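Local coordinates for protein phosphatidylserine synthase (Haemophilus influenzae, PDB 3HSI) that belongs to the phospholipase D superfamily and is a phosphatidylserine synthase, an enzyme of lipid metabolism, at residues K10-N15 against I263-L268; T293-G298 against E340-Q345. All blocks are in the same frame, centred on the assembly; numbering follows the deposited sequence.

How the contacts relate
Contact 1 closes before contact 2 opens along the chain, and the two lie on the same side of the molecule, their centres about 20 Å apart. Contact 1 lays the N-terminal helix 8-18 against the C-terminal part of helix 258-268. From there the chain enters strand 273-277, then helix 285-296, whose last turn meets the junction of helices 327-341 and 343-348 in contact 2. Strands 273-277, 300-306 and 351-356 lie side by side in one mixed sheet; helix 258-268 packs on it through F267, and L295, F342 and Q345 rest on L351. L294 CD2 lies 3.5 Å from F267 O, so helix 258-268, which carries helix 8-18, also packs against helix 285-296, joining the contacts.

Contact 1 (K10-N15 against I263-L268); sequences KRAEQN and IEDLFL
The methyl of A12 lies over one face of the D265 carboxylate, where helix 8-18 crosses helix 258-268; the axes of the two short segments come within 8.7 Å, at 118° between their N-to-C directions. The close approach is consistent with the small side chain of A12, the CA atoms of A12 and D265 being 4.7 Å apart.

The polar part is one hydrogen bond. N15 ND2 donates an N-H to D265 OD2 at 2.8 Å, nearly straight at 163°. The acceptor lies in the amide plane of N15, but the donor meets the syn side of OD2 while standing out of the carboxylate plane, so the two flat groups are twisted against each other. D265 CG is anti to its carbonyl carbon (chi1 -69°), which carries the carboxylate across to helix 8-18.

Against the carboxylate, A12 CB comes within 3.4 Å of D265 OD1. The apolar part is A12 CB on L268 CD1, at 4.0 Å. Beside the pair, E264 turns to W387 and to R216 of the second subunit.

The chemistry is that of a buried aspartate gripped at OD2 by a neutral amide, with a methyl over one carboxylate face, nearest OD1; R11 NE, 5.5 Å from OD1, may add a weak favourable field.

Contact 2 (T293-G298 against E340-Q345); sequences TLLENG and EKFETQ
L295 drives one methyl onto the ring of F342, a CH-pi contact at the point where the last turn of helix 285-296, closed by a Schellman motif, meets the break between helices 327-341 and 343-348. Both sides pack on strand 351-356 of the mixed sheet in the PLD-like region, whose L351 touches L295, F342 and Q345 alike.

The tight part is small and apolar. L295 CD1 stands 3.7 Å from the centroid of the F342 ring, 18° off the normal, and is displaced toward the CG-CD1 side; its nearest ring atom is F342 CD1, at 3.5 Å. On the opposite face lies the aliphatic chain of K341, through its CG, so the ring is sandwiched between a leucine methyl and a lysine methylene. F338 adds an edge-to-face partner. F342 itself occupies the N-cap position of helix 343-348, having left helical backbone angles, and with chi1 at -62° its ring reaches toward L295.

The Q345 side is looser. Its chain is bent at chi2 (91°), bringing CD to the edge of the F342 ring, in its plane, while NE2 comes no nearer than 4.2 Å to L295 O, too long for a bond and looser than close contact. That carbonyl is instead bonded by the side chain of Q350. Farther out, the helix end is exposed, and G298, with its positive phi, is the C-prime residue of the Schellman motif. There the chain turns away through two backbone bonds, K299 N to L294 O and a weak one from G298 N to L295 O, 3.4 Å long.

Contact 1 (K10-N15 against I263-L268)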
loop_
_atom_site.group_PDB
_atom_site.type_symbol
_atom_site.label_atom_id
_atom_site.label_comp_id
_atom_site.label_asym_id
_atom_site.label_seq_id
_atom_site.Cartn_x
_atom_site.Cartn_y
_atom_site.Cartn_z
ATOM N N LYS C 10 15.760 -19.145 17.814
ATOM C CA LYS C 10 17.217 -19.186 17.826
ATOM C C LYS C 10 17.804 -18.205 16.810
ATOM O O LYS C 10 18.821 -17.580 17.084
ATOM C CB LYS C 10 17.742 -20.618 17.676
ATOM C CG LYS C 10 18.041 -21.273 19.048
ATOM C CD LYS C 10 18.127 -22.820 18.987
ATOM C CE LYS C 10 18.579 -23.412 20.334
ATOM N NZ LYS C 10 17.939 -24.734 20.620
ATOM N N ARG C 11 17.128 -18.030 15.674
ATOM C CA ARG C 11 17.519 -17.013 14.702
ATOM C C ARG C 11 17.482 -15.619 15.332
ATOM O O ARG C 11 18.292 -14.759 14.983
ATOM C CB ARG C 11 16.666 -17.052 13.424
ATOM C CG ARG C 11 16.952 -15.880 12.457
ATOM C CD ARG C 11 16.170 -15.932 11.141
ATOM N NE ARG C 11 14.722 -15.832 11.337
ATOM C CZ ARG C 11 13.813 -15.910 10.361
ATOM N NH1 ARG C 11 14.184 -16.072 9.094
ATOM N NH2 ARG C 11 12.520 -15.819 10.650
ATOM N N ALA C 12 16.548 -15.414 16.261
ATOM C CA ALA C 12 16.368 -14.115 16.896
ATOM C C ALA C 12 17.492 -13.808 17.887
ATOM O O ALA C 12 18.004 -12.681 17.948
ATOM C CB ALA C 12 15.006 -14.045 17.580
ATOM N N GLU C 13 17.853 -14.803 18.689
ATOM C CA GLU C 13 18.966 -14.640 19.607
ATOM C C GLU C 13 20.244 -14.272 18.845
ATOM O O GLU C 13 20.943 -13.343 19.246
ATOM C CB GLU C 13 19.211 -15.908 20.432
ATOM C CG GLU C 13 19.828 -15.586 21.821
ATOM C CD GLU C 13 20.432 -16.802 22.531
ATOM O OE1 GLU C 13 20.006 -17.953 22.244
ATOM O OE2 GLU C 13 21.342 -16.606 23.387
ATOM N N GLN C 14 20.530 -15.015 17.762
ATOM C CA GLN C 14 21.659 -14.751 16.875
ATOM C C GLN C 14 21.648 -13.334 16.317
ATOM O O GLN C 14 22.686 -12.664 16.323
ATOM C CB GLN C 14 21.690 -15.744 15.700
ATOM C CG GLN C 14 21.949 -17.197 16.107
ATOM C CD GLN C 14 21.549 -18.180 15.026
ATOM O OE1 GLN C 14 21.567 -17.880 13.826
ATOM N NE2 GLN C 14 21.159 -19.361 15.452
ATOM N N ASN C 15 20.499 -12.895 15.800
ATOM C CA ASN C 15 20.411 -11.546 15.234
ATOM C C ASN C 15 20.684 -10.474 16.292
ATOM O O ASN C 15 21.422 -9.523 16.035
ATOM C CB ASN C 15 19.074 -11.300 14.532
ATOM C CG ASN C 15 18.772 -12.345 13.450
ATOM O OD1 ASN C 15 19.676 -13.051 12.954
ATOM N ND2 ASN C 15 17.500 -12.473 13.102
ATOM N N ILE C 263 12.604 -5.506 16.393
ATOM C CA ILE C 263 11.394 -5.618 17.215
ATOM C C ILE C 263 10.819 -7.061 17.263
ATOM O O ILE C 263 10.541 -7.618 18.357
ATOM C CB ILE C 263 10.341 -4.561 16.763
ATOM C CG1 ILE C 263 10.955 -3.153 16.921
ATOM C CG2 ILE C 263 9.014 -4.739 17.528
ATOM C CD1 ILE C 263 10.251 -1.999 16.114
ATOM N N GLU C 264 10.668 -7.680 16.091
ATOM C CA GLU C 264 10.165 -9.050 16.028
ATOM C C GLU C 264 11.057 -9.962 16.860
ATOM O O GLU C 264 10.566 -10.793 17.611
ATOM C CB GLU C 264 10.073 -9.555 14.571
ATOM C CG GLU C 264 9.109 -8.703 13.718
ATOM C CD GLU C 264 9.021 -9.130 12.255
ATOM O OE1 GLU C 264 9.482 -10.242 11.941
ATOM O OE2 GLU C 264 8.482 -8.358 11.412
ATOM N N ASP C 265 12.364 -9.782 16.748
ATOM C CA ASP C 265 13.295 -10.607 17.499
ATOM C C ASP C 265 13.306 -10.307 19.009
ATOM O O ASP C 265 13.539 -11.204 19.816
ATOM C CB ASP C 265 14.715 -10.513 16.899
ATOM C CG ASP C 265 14.811 -11.181 15.506
ATOM O OD1 ASP C 265 13.893 -11.976 15.140
ATOM O OD2 ASP C 265 15.793 -10.925 14.772
ATOM N N LEU C 266 13.078 -9.054 19.374
ATOM C CA LEU C 266 12.940 -8.678 20.774
ATOM C C LEU C 266 11.755 -9.441 21.397
ATOM O O LEU C 266 11.892 -10.042 22.449
ATOM C CB LEU C 266 12.821 -7.156 20.936
ATOM C CG LEU C 266 14.083 -6.267 20.803
ATOM C CD1 LEU C 266 13.712 -4.770 20.802
ATOM C CD2 LEU C 266 15.055 -6.512 21.961
ATOM N N PHE C 267 10.626 -9.481 20.703
ATOM C CA PHE C 267 9.411 -10.173 21.167
ATOM C C PHE C 267 9.636 -11.678 21.272
ATOM O O PHE C 267 9.102 -12.327 22.169
ATOM C CB PHE C 267 8.256 -9.960 20.194
ATOM C CG PHE C 267 7.476 -8.684 20.400
ATOM C CD1 PHE C 267 6.080 -8.708 20.419
ATOM C CD2 PHE C 267 8.114 -7.462 20.518
ATOM C CE1 PHE C 267 5.355 -7.532 20.582
ATOM C CE2 PHE C 267 7.388 -6.276 20.676
ATOM C CZ PHE C 267 6.011 -6.317 20.706
ATOM N N LEU C 268 10.396 -12.249 20.342
ATOM C CA LEU C 268 10.682 -13.680 20.418
ATOM C C LEU C 268 11.634 -14.032 21.522
ATOM O O LEU C 268 11.659 -15.170 21.939
ATOM C CB LEU C 268 11.288 -14.190 19.118
ATOM C CG LEU C 268 10.332 -14.304 17.950
ATOM C CD1 LEU C 268 11.148 -14.402 16.701
ATOM C CD2 LEU C 268 9.451 -15.514 18.150
#

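Contact 2 (T293-G298 against E340-Q345)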
loop_
_atom_site.group_PDB
_atom_site.type_symbol
_atom_site.label_atom_id
_atom_site.label_comp_id
_atom_site.label_asym_id
_atom_site.label_seq_id
_atom_site.Cartn_x
_atom_site.Cartn_y
_atom_site.Cartn_z
ATOM N N THR C 293 2.199 -16.303 21.556
ATOM C CA THR C 293 3.184 -17.349 21.910
ATOM C C THR C 293 3.735 -17.137 23.307
ATOM O O THR C 293 3.847 -18.097 24.074
ATOM C CB THR C 293 4.374 -17.373 20.915
ATOM O OG1 THR C 293 3.872 -17.574 19.598
ATOM C CG2 THR C 293 5.359 -18.495 21.267
ATOM N N LEU C 294 4.093 -15.880 23.602
ATOM C CA LEU C 294 4.580 -15.491 24.912
ATOM C C LEU C 294 3.575 -15.872 25.975
ATOM O O LEU C 294 3.940 -16.474 26.962
ATOM C CB LEU C 294 4.886 -14.000 24.986
ATOM C CG LEU C 294 6.041 -13.547 24.082
ATOM C CD1 LEU C 294 6.207 -12.064 24.162
ATOM C CD2 LEU C 294 7.400 -14.330 24.422
ATOM N N LEU C 295 2.308 -15.540 25.747
ATOM C CA LEU C 295 1.272 -15.844 26.708
ATOM C C LEU C 295 1.078 -17.345 26.848
ATOM O O LEU C 295 0.933 -17.838 27.967
ATOM C CB LEU C 295 -0.030 -15.120 26.377
ATOM C CG LEU C 295 0.024 -13.605 26.582
ATOM C CD1 LEU C 295 -1.243 -12.977 26.021
ATOM C CD2 LEU C 295 0.238 -13.172 28.041
ATOM N N GLU C 296 1.127 -18.081 25.737
ATOM C CA GLU C 296 1.030 -19.560 25.794
ATOM C C GLU C 296 2.220 -20.233 26.505
ATOM O O GLU C 296 2.113 -21.366 26.994
ATOM C CB GLU C 296 0.848 -20.146 24.388
ATOM N N ASN C 297 3.354 -19.554 26.548
ATOM C CA ASN C 297 4.570 -20.120 27.114
ATOM C C ASN C 297 4.908 -19.542 28.469
ATOM O O ASN C 297 6.042 -19.625 28.903
ATOM C CB ASN C 297 5.771 -19.918 26.159
ATOM C CG ASN C 297 5.677 -20.789 24.914
ATOM O OD1 ASN C 297 5.200 -21.911 24.967
ATOM N ND2 ASN C 297 6.131 -20.267 23.789
ATOM N N GLY C 298 3.939 -18.915 29.120
ATOM C CA GLY C 298 4.125 -18.467 30.499
ATOM C C GLY C 298 4.851 -17.149 30.733
ATOM O O GLY C 298 5.082 -16.773 31.889
ATOM N N GLU C 340 -10.724 -10.588 25.616
ATOM C CA GLU C 340 -11.617 -11.719 25.744
ATOM C C GLU C 340 -10.869 -13.005 25.372
ATOM O O GLU C 340 -10.934 -13.998 26.099
ATOM C CB GLU C 340 -12.877 -11.532 24.897
ATOM C CG GLU C 340 -13.849 -12.657 25.159
ATOM C CD GLU C 340 -15.073 -12.650 24.282
ATOM O OE1 GLU C 340 -15.516 -11.576 23.807
ATOM O OE2 GLU C 340 -15.616 -13.755 24.086
ATOM N N LYS C 341 -10.150 -12.975 24.247
ATOM C CA LYS C 341 -9.314 -14.098 23.838
ATOM C C LYS C 341 -8.372 -14.503 24.982
ATOM O O LYS C 341 -8.261 -15.696 25.302
ATOM C CB LYS C 341 -8.527 -13.720 22.592
ATOM C CG LYS C 341 -7.622 -14.798 22.090
ATOM C CD LYS C 341 -6.799 -14.285 20.923
ATOM C CE LYS C 341 -5.913 -15.347 20.312
ATOM N NZ LYS C 341 -6.757 -16.474 19.794
ATOM N N PHE C 342 -7.740 -13.507 25.627
ATOM C CA PHE C 342 -6.782 -13.767 26.710
ATOM C C PHE C 342 -7.353 -13.535 28.113
ATOM O O PHE C 342 -6.674 -13.045 29.028
ATOM C CB PHE C 342 -5.457 -13.017 26.457
ATOM C CG PHE C 342 -4.764 -13.464 25.199
ATOM C CD1 PHE C 342 -4.168 -14.711 25.133
ATOM C CD2 PHE C 342 -4.778 -12.674 24.058
ATOM C CE1 PHE C 342 -3.543 -15.143 23.969
ATOM C CE2 PHE C 342 -4.166 -13.100 22.875
ATOM C CZ PHE C 342 -3.546 -14.323 22.830
ATOM N N GLU C 343 -8.613 -13.925 28.261
ATOM C CA GLU C 343 -9.355 -13.810 29.502
ATOM C C GLU C 343 -8.712 -14.535 30.712
ATOM O O GLU C 343 -8.651 -13.974 31.832
ATOM C CB GLU C 343 -10.755 -14.354 29.254
ATOM C CG GLU C 343 -11.760 -14.014 30.307
ATOM C CD GLU C 343 -13.092 -14.719 30.069
ATOM O OE1 GLU C 343 -13.191 -15.571 29.136
ATOM O OE2 GLU C 343 -14.037 -14.425 30.841
ATOM N N THR C 344 -8.235 -15.762 30.470
ATOM C CA THR C 344 -7.542 -16.586 31.468
ATOM C C THR C 344 -6.272 -15.880 31.948
ATOM O O THR C 344 -5.975 -15.852 33.143
ATOM C CB THR C 344 -7.217 -18.014 30.908
ATOM O OG1 THR C 344 -8.452 -18.689 30.561
ATOM C CG2 THR C 344 -6.514 -18.864 31.955
ATOM N N GLN C 345 -5.544 -15.295 31.004
ATOM C CA GLN C 345 -4.306 -14.590 31.294
ATOM C C GLN C 345 -4.522 -13.240 32.005
ATOM O O GLN C 345 -3.736 -12.856 32.883
ATOM C CB GLN C 345 -3.531 -14.405 29.994
ATOM C CG GLN C 345 -2.936 -15.694 29.488
ATOM C CD GLN C 345 -3.815 -16.463 28.531
ATOM O OE1 GLN C 345 -5.010 -16.199 28.358
ATOM N NE2 GLN C 345 -3.214 -17.432 27.889
#